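Mobilization protein A (Pseudomonas aeruginosa, PDB 2NS6) nicks one DNA strand at the plasmid's origin of transfer as a metal-dependent relaxase of the relaxosome, so that the cleaved strand can be transferred during conjugation. Local coordinates at residues A[3-8]-A[72-77]; A[24-29]-A[105-110]; A[125-130]-A[151-156]. All coordinates share one frame; numbering follows the deposited sequence.

Interaction 1. Residues A[3-8]-A[72-77]; sequences YHLTAK and KEVEFA
Residues 3-8 and 72-77 run antiparallel, and five backbone hydrogen bonds link His4, Thr6 and Lys8 to Glu73, Glu75 and Ala77. Thr6 and Glu75 bond reciprocally: Thr6 N to Glu75 O is 2.9 Å, and Glu75 N returns to Thr6 O at 3.1 Å. Lys8 and Glu73 form the second such pair, Glu73 N reaching Lys8 O at 2.7 Å. One further hydrogen bond, from Ala77 N to His4 O (3.2 Å), completes the set. Several carbonyls take a CA-H as well; Leu5 CA, for example, lies 3.1 Å from Glu75 O.

The non-hydrogen-bonded pairs, Leu5-Phe76 and Ala7-Val74, place apolar side chains on one face. With CG anti to its backbone N (chi1 176°), Leu5 sets CG 3.9 Å from Val74 CG1 and its CD1 3.9 Å from Phe76 CB. Trp172 and Phe94 meet the Phe76 ring, and Leu5 O accepts a hydrogen bond from Arg169 NE.

On the other face, Lys8 and Glu73 lie side by side, but Lys8 NZ remains 5.3 Å from Glu73 OE1. Glu73 OE2 instead makes a salt bridge with Lys21. The side chain of Glu75 touches His119 and His121, two manganese ligands. The pairing joins edge strand 5-10 to strand 71-77 in the five-stranded antiparallel sheet of the MobA relaxase, with helices 84-99 and 164-181 on the Leu5-Phe76 face and the metal site on the face of Glu73 and Glu75.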
loop_
_atom_site.group_PDB
_atom_site.type_symbol
_atom_site.label_atom_id
_atom_site.label_comp_id
_atom_site.label_asym_id
_atom_site.label_seq_id
_atom_site.Cartn_x
_atom_site.Cartn_y
_atom_site.Cartn_z
ATOM N N TYR A 3 13.032 6.665 12.264
ATOM C CA TYR A 3 12.849 6.214 10.894
ATOM C C TYR A 3 11.655 6.980 10.360
ATOM O O TYR A 3 10.511 6.547 10.486
ATOM C CB TYR A 3 12.618 4.701 10.851
ATOM C CG TYR A 3 13.773 3.940 11.469
ATOM C CD1 TYR A 3 13.680 3.426 12.767
ATOM C CD2 TYR A 3 14.997 3.831 10.798
ATOM C CE1 TYR A 3 14.778 2.833 13.384
ATOM C CE2 TYR A 3 16.102 3.240 11.408
ATOM C CZ TYR A 3 15.983 2.747 12.703
ATOM O OH TYR A 3 17.078 2.193 13.332
ATOM N N HIS A 4 11.949 8.134 9.771
ATOM C CA HIS A 4 10.940 9.031 9.240
ATOM C C HIS A 4 9.923 8.373 8.310
ATOM O O HIS A 4 10.252 7.464 7.551
ATOM C CB HIS A 4 11.624 10.203 8.534
ATOM C CG HIS A 4 10.713 11.356 8.259
ATOM N ND1 HIS A 4 9.770 11.791 9.170
ATOM C CD2 HIS A 4 10.610 12.178 7.189
ATOM C CE1 HIS A 4 9.125 12.830 8.669
ATOM N NE2 HIS A 4 9.615 13.086 7.469
ATOM N N LEU A 5 8.686 8.849 8.390
ATOM C CA LEU A 5 7.592 8.339 7.573
ATOM C C LEU A 5 6.751 9.509 7.082
ATOM O O LEU A 5 6.442 10.420 7.851
ATOM C CB LEU A 5 6.733 7.382 8.398
ATOM C CG LEU A 5 5.471 6.783 7.767
ATOM C CD1 LEU A 5 5.152 5.449 8.434
ATOM C CD2 LEU A 5 4.298 7.748 7.916
ATOM N N THR A 6 6.393 9.493 5.801
ATOM C CA THR A 6 5.570 10.557 5.225
ATOM C C THR A 6 4.399 9.904 4.513
ATOM O O THR A 6 4.341 8.682 4.403
ATOM C CB THR A 6 6.355 11.400 4.197
ATOM O OG1 THR A 6 6.820 10.548 3.148
ATOM C CG2 THR A 6 7.563 12.077 4.853
ATOM N N ALA A 7 3.470 10.712 4.019
ATOM C CA ALA A 7 2.309 10.168 3.328
ATOM C C ALA A 7 1.611 11.212 2.470
ATOM O O ALA A 7 1.663 12.399 2.772
ATOM C CB ALA A 7 1.330 9.596 4.345
ATOM N N LYS A 8 0.961 10.759 1.402
ATOM C CA LYS A 8 0.224 11.640 0.501
ATOM C C LYS A 8 -0.791 10.833 -0.315
ATOM O O LYS A 8 -0.619 9.628 -0.506
ATOM C CB LYS A 8 1.183 12.370 -0.439
ATOM C CG LYS A 8 2.115 11.457 -1.208
ATOM C CD LYS A 8 2.825 12.205 -2.327
ATOM C CE LYS A 8 3.587 13.399 -1.793
ATOM N NZ LYS A 8 4.526 12.993 -0.706
ATOM N N LYS A 72 -3.499 5.953 -1.162
ATOM C CA LYS A 72 -2.772 6.709 -0.154
ATOM C C LYS A 72 -1.368 6.109 -0.158
ATOM O O LYS A 72 -1.173 4.943 0.204
ATOM C CB LYS A 72 -3.420 6.507 1.217
ATOM C CG LYS A 72 -2.773 7.277 2.374
ATOM C CD LYS A 72 -2.991 8.773 2.246
ATOM C CE LYS A 72 -2.486 9.527 3.467
ATOM N NZ LYS A 72 -3.354 9.303 4.662
ATOM N N GLU A 73 -0.397 6.905 -0.583
ATOM C CA GLU A 73 0.990 6.462 -0.652
ATOM C C GLU A 73 1.730 6.780 0.635
ATOM O O GLU A 73 1.748 7.924 1.089
ATOM C CB GLU A 73 1.690 7.145 -1.822
ATOM C CG GLU A 73 3.197 6.926 -1.874
ATOM C CD GLU A 73 3.796 7.433 -3.169
ATOM O OE1 GLU A 73 3.551 8.607 -3.513
ATOM O OE2 GLU A 73 4.509 6.651 -3.841
ATOM N N VAL A 74 2.345 5.766 1.220
ATOM C CA VAL A 74 3.094 5.948 2.451
ATOM C C VAL A 74 4.550 5.568 2.193
ATOM O O VAL A 74 4.825 4.599 1.481
ATOM C CB VAL A 74 2.532 5.065 3.585
ATOM C CG1 VAL A 74 3.283 5.341 4.878
ATOM C CG2 VAL A 74 1.045 5.335 3.775
ATOM N N GLU A 75 5.475 6.342 2.758
ATOM C CA GLU A 75 6.906 6.071 2.594
ATOM C C GLU A 75 7.617 6.104 3.937
ATOM O O GLU A 75 7.457 7.050 4.712
ATOM C CB GLU A 75 7.564 7.094 1.664
ATOM C CG GLU A 75 8.948 6.650 1.193
ATOM C CD GLU A 75 9.592 7.622 0.218
ATOM O OE1 GLU A 75 8.873 8.176 -0.640
ATOM O OE2 GLU A 75 10.823 7.813 0.301
ATOM N N PHE A 76 8.409 5.075 4.211
ATOM C CA PHE A 76 9.134 5.015 5.473
ATOM C C PHE A 76 10.509 4.370 5.335
ATOM O O PHE A 76 10.686 3.410 4.590
ATOM C CB PHE A 76 8.302 4.275 6.530
ATOM C CG PHE A 76 7.663 3.001 6.041
ATOM C CD1 PHE A 76 6.531 3.036 5.229
ATOM C CD2 PHE A 76 8.201 1.766 6.380
ATOM C CE1 PHE A 76 5.944 1.859 4.773
ATOM C CE2 PHE A 76 7.619 0.582 5.928
ATOM C CZ PHE A 76 6.493 0.630 5.118
ATOM N N ALA A 77 11.488 4.920 6.047
ATOM C CA ALA A 77 12.846 4.396 6.009
ATOM C C ALA A 77 12.913 3.102 6.814
ATOM O O ALA A 77 12.177 2.934 7.789
ATOM C CB ALA A 77 13.823 5.430 6.590
#

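Interaction 2. Residues A[24-29]-A[105-110]; sequences YIQREG and PYTLAI
The C-terminal turn of helix 18-26, the helix that carries the probable nucleophile Tyr24, rests on strand 106-113 through Ile25 and Gln26, which meet Ala109 and Thr107 on the metal-bearing face of the sheet. The first meeting is mostly between backbone and methyl: Ala109 CB lies 3.2 Å from Ile25 O, a tight approach, and 4.2 Å from Ile25 CB. The Ile25 side chain also touches Met123 and the metal ligand His121.

Beside it, the Gln26 side chain crosses Thr107 at about a right angle. Thr107 CG2 sits over the face of the amide, 3.6 Å from Gln26 CD and an equal 3.8 Å from both Gln26 OE1 and Gln26 NE2, so the amide meets the methyl through its flat side. The first torsion of Thr107 (chi1 -67°) puts this methyl anti to the backbone N, while OG1 is hydrogen-bonded to Ser43 and to the indole N-H of Trp57.

Past this contact the helix ends in a Schellman motif at Arg27, whose phi is positive. Arg27 N bonds to Tyr24 O at 3.0 Å, the same carbonyl that Arg27 NE reaches in a weak bond, and Arg27 NH1 forms a salt bridge with Asp34.

Across the two segments the contact is thus van der Waals in kind, and Thr107 OG1 and Ile25 O have their hydrogen-bond partners outside them. Ile25 O accepts a bond from NE2 of His111, a manganese ligand, so the helix end that packs on Ala109, with Tyr24 next to Ile25 in the same turn, probably also helps to orient a metal-binding imidazole.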
loop_
_atom_site.group_PDB
_atom_site.type_symbol
_atom_site.label_atom_id
_atom_site.label_comp_id
_atom_site.label_asym_id
_atom_site.label_seq_id
_atom_site.Cartn_x
_atom_site.Cartn_y
_atom_site.Cartn_z
ATOM N N TYR A 24 6.285 1.612 -11.297
ATOM C CA TYR A 24 7.534 2.259 -10.938
ATOM C C TYR A 24 8.139 1.679 -9.655
ATOM O O TYR A 24 9.274 1.189 -9.673
ATOM C CB TYR A 24 7.321 3.765 -10.792
ATOM C CG TYR A 24 8.597 4.538 -10.542
ATOM C CD1 TYR A 24 9.608 4.589 -11.499
ATOM C CD2 TYR A 24 8.790 5.221 -9.345
ATOM C CE1 TYR A 24 10.784 5.307 -11.269
ATOM C CE2 TYR A 24 9.954 5.939 -9.103
ATOM C CZ TYR A 24 10.945 5.979 -10.070
ATOM O OH TYR A 24 12.087 6.699 -9.832
ATOM N N ILE A 25 7.394 1.706 -8.548
ATOM C CA ILE A 25 7.940 1.180 -7.295
ATOM C C ILE A 25 8.275 -0.313 -7.344
ATOM O O ILE A 25 9.184 -0.767 -6.654
ATOM C CB ILE A 25 7.013 1.456 -6.079
ATOM C CG1 ILE A 25 5.694 0.696 -6.209
ATOM C CG2 ILE A 25 6.767 2.946 -5.953
ATOM C CD1 ILE A 25 4.876 0.695 -4.917
ATOM N N GLN A 26 7.557 -1.081 -8.155
ATOM C CA GLN A 26 7.864 -2.509 -8.256
ATOM C C GLN A 26 8.834 -2.775 -9.412
ATOM O O GLN A 26 9.287 -3.902 -9.597
ATOM C CB GLN A 26 6.601 -3.338 -8.502
ATOM C CG GLN A 26 5.603 -3.410 -7.352
ATOM C CD GLN A 26 4.420 -4.298 -7.704
ATOM O OE1 GLN A 26 3.560 -3.925 -8.506
ATOM N NE2 GLN A 26 4.383 -5.488 -7.121
ATOM N N ARG A 27 9.143 -1.739 -10.183
ATOM C CA ARG A 27 10.014 -1.869 -11.354
ATOM C C ARG A 27 9.488 -2.963 -12.288
ATOM O O ARG A 27 10.211 -3.886 -12.679
ATOM C CB ARG A 27 11.475 -2.145 -10.941
ATOM C CG ARG A 27 12.159 -0.944 -10.263
ATOM C CD ARG A 27 11.973 0.334 -11.094
ATOM N NE ARG A 27 12.214 1.585 -10.360
ATOM C CZ ARG A 27 13.412 2.073 -10.057
ATOM N NH1 ARG A 27 14.513 1.425 -10.411
ATOM N NH2 ARG A 27 13.514 3.230 -9.423
ATOM N N GLU A 28 8.205 -2.844 -12.629
ATOM C CA GLU A 28 7.531 -3.779 -13.530
ATOM C C GLU A 28 7.205 -3.035 -14.820
ATOM O O GLU A 28 7.514 -1.847 -14.964
ATOM C CB GLU A 28 6.224 -4.303 -12.906
ATOM C CG GLU A 28 6.392 -5.111 -11.622
ATOM C CD GLU A 28 6.770 -6.565 -11.871
ATOM O OE1 GLU A 28 7.650 -6.827 -12.719
ATOM O OE2 GLU A 28 6.190 -7.452 -11.201
ATOM N N GLY A 29 6.571 -3.734 -15.751
ATOM C CA GLY A 29 6.214 -3.122 -17.018
ATOM C C GLY A 29 7.429 -2.541 -17.714
ATOM O O GLY A 29 8.450 -3.212 -17.866
ATOM N N PRO A 105 -6.936 -3.256 -0.116
ATOM C CA PRO A 105 -5.938 -3.756 -1.065
ATOM C C PRO A 105 -4.714 -2.850 -0.989
ATOM O O PRO A 105 -4.841 -1.648 -0.752
ATOM C CB PRO A 105 -6.652 -3.650 -2.411
ATOM C CG PRO A 105 -8.116 -3.856 -2.031
ATOM C CD PRO A 105 -8.232 -3.013 -0.783
ATOM N N TYR A 106 -3.531 -3.424 -1.174
ATOM C CA TYR A 106 -2.309 -2.640 -1.119
ATOM C C TYR A 106 -1.222 -3.318 -1.911
ATOM O O TYR A 106 -1.321 -4.499 -2.229
ATOM C CB TYR A 106 -1.829 -2.483 0.332
ATOM C CG TYR A 106 -1.186 -3.731 0.907
ATOM C CD1 TYR A 106 0.165 -4.016 0.686
ATOM C CD2 TYR A 106 -1.937 -4.648 1.633
ATOM C CE1 TYR A 106 0.744 -5.194 1.178
ATOM C CE2 TYR A 106 -1.373 -5.821 2.124
ATOM C CZ TYR A 106 -0.039 -6.091 1.894
ATOM O OH TYR A 106 0.497 -7.271 2.363
ATOM N N THR A 107 -0.188 -2.540 -2.221
ATOM C CA THR A 107 0.987 -3.017 -2.923
ATOM C C THR A 107 2.141 -2.275 -2.264
ATOM O O THR A 107 2.070 -1.059 -2.046
ATOM C CB THR A 107 0.956 -2.676 -4.433
ATOM O OG1 THR A 107 -0.090 -3.416 -5.077
ATOM C CG2 THR A 107 2.281 -3.034 -5.090
ATOM N N LEU A 108 3.191 -3.006 -1.912
ATOM C CA LEU A 108 4.344 -2.381 -1.286
ATOM C C LEU A 108 5.609 -2.891 -1.935
ATOM O O LEU A 108 5.653 -3.988 -2.483
ATOM C CB LEU A 108 4.380 -2.683 0.216
ATOM C CG LEU A 108 4.758 -4.079 0.703
ATOM C CD1 LEU A 108 6.265 -4.199 0.816
ATOM C CD2 LEU A 108 4.126 -4.334 2.068
ATOM N N ALA A 109 6.651 -2.084 -1.870
ATOM C CA ALA A 109 7.914 -2.483 -2.442
ATOM C C ALA A 109 9.002 -1.932 -1.534
ATOM O O ALA A 109 8.848 -0.855 -0.943
ATOM C CB ALA A 109 8.038 -1.911 -3.857
ATOM N N ILE A 110 10.083 -2.683 -1.396
ATOM C CA ILE A 110 11.226 -2.256 -0.584
ATOM C C ILE A 110 12.314 -1.854 -1.577
ATOM O O ILE A 110 12.587 -2.587 -2.525
ATOM C CB ILE A 110 11.761 -3.415 0.317
ATOM C CG1 ILE A 110 10.802 -3.656 1.490
ATOM C CG2 ILE A 110 13.171 -3.070 0.826
ATOM C CD1 ILE A 110 11.145 -4.880 2.352
#

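Interaction 3. Residues A[125-130]-A[151-156]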
loop_
_atom_site.group_PDB
_atom_site.type_symbol
_atom_site.label_atom_id
_atom_site.label_comp_id
_atom_site.label_asym_id
_atom_site.label_seq_id
_atom_site.Cartn_x
_atom_site.Cartn_y
_atom_site.Cartn_z
ATOM N N SER A 125 -5.217 1.246 -1.102
ATOM C CA SER A 125 -6.486 1.584 -1.737
ATOM C C SER A 125 -7.501 1.704 -0.608
ATOM O O SER A 125 -7.634 0.794 0.214
ATOM C CB SER A 125 -6.912 0.466 -2.689
ATOM O OG SER A 125 -8.258 0.636 -3.093
ATOM N N GLU A 126 -8.216 2.822 -0.568
ATOM C CA GLU A 126 -9.201 3.046 0.480
ATOM C C GLU A 126 -10.560 2.433 0.180
ATOM O O GLU A 126 -11.591 3.101 0.271
ATOM C CB GLU A 126 -9.337 4.544 0.751
ATOM C CG GLU A 126 -8.132 5.129 1.466
ATOM C CD GLU A 126 -8.056 6.633 1.317
ATOM O OE1 GLU A 126 -7.954 7.332 2.343
ATOM O OE2 GLU A 126 -8.097 7.107 0.165
ATOM N N ARG A 127 -10.538 1.150 -0.170
ATOM C CA ARG A 127 -11.737 0.377 -0.474
ATOM C C ARG A 127 -11.695 -0.845 0.420
ATOM O O ARG A 127 -10.682 -1.534 0.498
ATOM C CB ARG A 127 -11.742 -0.067 -1.942
ATOM C CG ARG A 127 -11.871 1.081 -2.934
ATOM C CD ARG A 127 -13.330 1.516 -3.074
ATOM N NE ARG A 127 -13.482 2.716 -3.892
ATOM C CZ ARG A 127 -14.641 3.140 -4.380
ATOM N NH1 ARG A 127 -15.747 2.453 -4.136
ATOM N NH2 ARG A 127 -14.698 4.252 -5.098
ATOM N N ILE A 128 -12.803 -1.111 1.093
ATOM C CA ILE A 128 -12.903 -2.232 2.009
ATOM C C ILE A 128 -13.238 -3.531 1.292
ATOM O O ILE A 128 -14.301 -3.654 0.673
ATOM C CB ILE A 128 -13.985 -1.944 3.065
ATOM C CG1 ILE A 128 -13.634 -0.649 3.801
ATOM C CG2 ILE A 128 -14.118 -3.116 4.029
ATOM C CD1 ILE A 128 -14.730 -0.121 4.704
ATOM N N ASN A 129 -12.342 -4.508 1.370
ATOM C CA ASN A 129 -12.632 -5.776 0.725
ATOM C C ASN A 129 -13.486 -6.611 1.669
ATOM O O ASN A 129 -12.985 -7.175 2.644
ATOM C CB ASN A 129 -11.356 -6.536 0.385
ATOM C CG ASN A 129 -11.630 -7.742 -0.498
ATOM O OD1 ASN A 129 -12.751 -8.247 -0.539
ATOM N ND2 ASN A 129 -10.611 -8.211 -1.199
ATOM N N ASP A 130 -14.781 -6.678 1.372
ATOM C CA ASP A 130 -15.725 -7.436 2.184
ATOM C C ASP A 130 -15.866 -8.886 1.725
ATOM O O ASP A 130 -16.733 -9.606 2.210
ATOM C CB ASP A 130 -17.102 -6.763 2.165
ATOM C CG ASP A 130 -17.556 -6.402 0.760
ATOM O OD1 ASP A 130 -17.036 -6.985 -0.208
ATOM O OD2 ASP A 130 -18.440 -5.538 0.625
ATOM N N GLY A 151 -23.425 -2.939 -5.669
ATOM C CA GLY A 151 -22.670 -1.709 -5.843
ATOM C C GLY A 151 -21.169 -1.906 -5.758
ATOM O O GLY A 151 -20.670 -3.016 -5.932
ATOM N N GLY A 152 -20.445 -0.827 -5.489
ATOM C CA GLY A 152 -19.004 -0.926 -5.399
ATOM C C GLY A 152 -18.556 -1.246 -3.993
ATOM O O GLY A 152 -19.373 -1.309 -3.071
ATOM N N ALA A 153 -17.257 -1.472 -3.825
ATOM C CA ALA A 153 -16.728 -1.763 -2.502
ATOM C C ALA A 153 -16.898 -0.483 -1.702
ATOM O O ALA A 153 -16.805 0.614 -2.257
ATOM C CB ALA A 153 -15.254 -2.140 -2.591
ATOM N N GLN A 154 -17.160 -0.625 -0.407
ATOM C CA GLN A 154 -17.349 0.523 0.471
ATOM C C GLN A 154 -16.015 1.222 0.707
ATOM O O GLN A 154 -14.971 0.571 0.790
ATOM C CB GLN A 154 -17.949 0.068 1.810
ATOM C CG GLN A 154 -18.114 1.175 2.848
ATOM C CD GLN A 154 -18.813 0.697 4.122
ATOM O OE1 GLN A 154 -18.573 -0.417 4.597
ATOM N NE2 GLN A 154 -19.666 1.548 4.687
ATOM N N LYS A 155 -16.051 2.548 0.790
ATOM C CA LYS A 155 -14.841 3.327 1.027
ATOM C C LYS A 155 -14.584 3.420 2.527
ATOM O O LYS A 155 -15.512 3.318 3.326
ATOM C CB LYS A 155 -14.998 4.740 0.458
ATOM C CG LYS A 155 -14.908 4.852 -1.064
ATOM C CD LYS A 155 -15.341 6.247 -1.524
ATOM C CE LYS A 155 -15.047 6.503 -3.005
ATOM N NZ LYS A 155 -13.588 6.695 -3.307
ATOM N N THR A 156 -13.323 3.585 2.917
ATOM C CA THR A 156 -13.012 3.721 4.331
ATOM C C THR A 156 -12.553 5.137 4.622
ATOM O O THR A 156 -11.933 5.784 3.776
ATOM C CB THR A 156 -11.925 2.747 4.800
ATOM O OG1 THR A 156 -11.700 2.945 6.202
ATOM C CG2 THR A 156 -10.624 2.972 4.051
HETATM O O HOH W 1 -9.477 6.685 4.392
HETATM O O HOH W 2 -17.005 -3.074 0.983
#
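Arg127 and Lys155 meet at a single backbone bridge, and their side chains cross with aliphatic carbon over guanidinium. Lys155 CG lies 3.7 Å above the centre of the Arg127 plane, and Lys155 CE is close to Arg127 NH2. At the edge of the same group, Arg127 NH1 donates to Ala153 O at 2.8 Å. A bend at chi2 (-81°) turns the arginine toward that carbonyl, and Lys141 O is a second acceptor for NH1.

The backbones are tied on both sides of the bridge: Ile128 N reaches Gln154 O at 2.8 Å in an almost straight bond (178°), whereas Thr156 N meets Glu126 O at 3.2 Å from well above the carbonyl plane. Ile128 CG1 packs 3.9 Å from Thr156 CB.

Farther out, one water links Glu126 OE1 to Thr156 O, and another joins Ile128 O to Gln154 N. Glu126 OE2 forms a salt bridge with Arg69, Thr156 OG1 bonds to Glu102, and Trp139 of helix 136-139 packs against Arg127 and Ala153.

Arg127 NH2 and Lys155 NZ, two donors, are only 3.2 Å apart. The salt bridge from Lys155 NZ to Glu64 probably offsets this like-charge approach, while the two backbone hydrogen bonds and the one from Arg127 to Ala153 join the loops directly.

Interactions 1 and 2 reach the same five-stranded sheet in different ways: the first pairs an edge strand with its neighbour by regular backbone bonding, while the second lays a helix end on strand 106-113 in a buried van der Waals contact without hydrogen bonds between the segments. Both approach the metal site, through Glu75 in one and Ile25 in the other. Interaction 3 lies away from the annotated sites, on the opposite side of the chain's centre from both, and joins two loops flanking helix 136-139 with a lone bridge, waters and charged side chains. It still touches interaction 2, where Pro105 O and Ser125 N, 2.9 Å apart, probably hydrogen-bond. Interactions 1 and 3 are only partly buried.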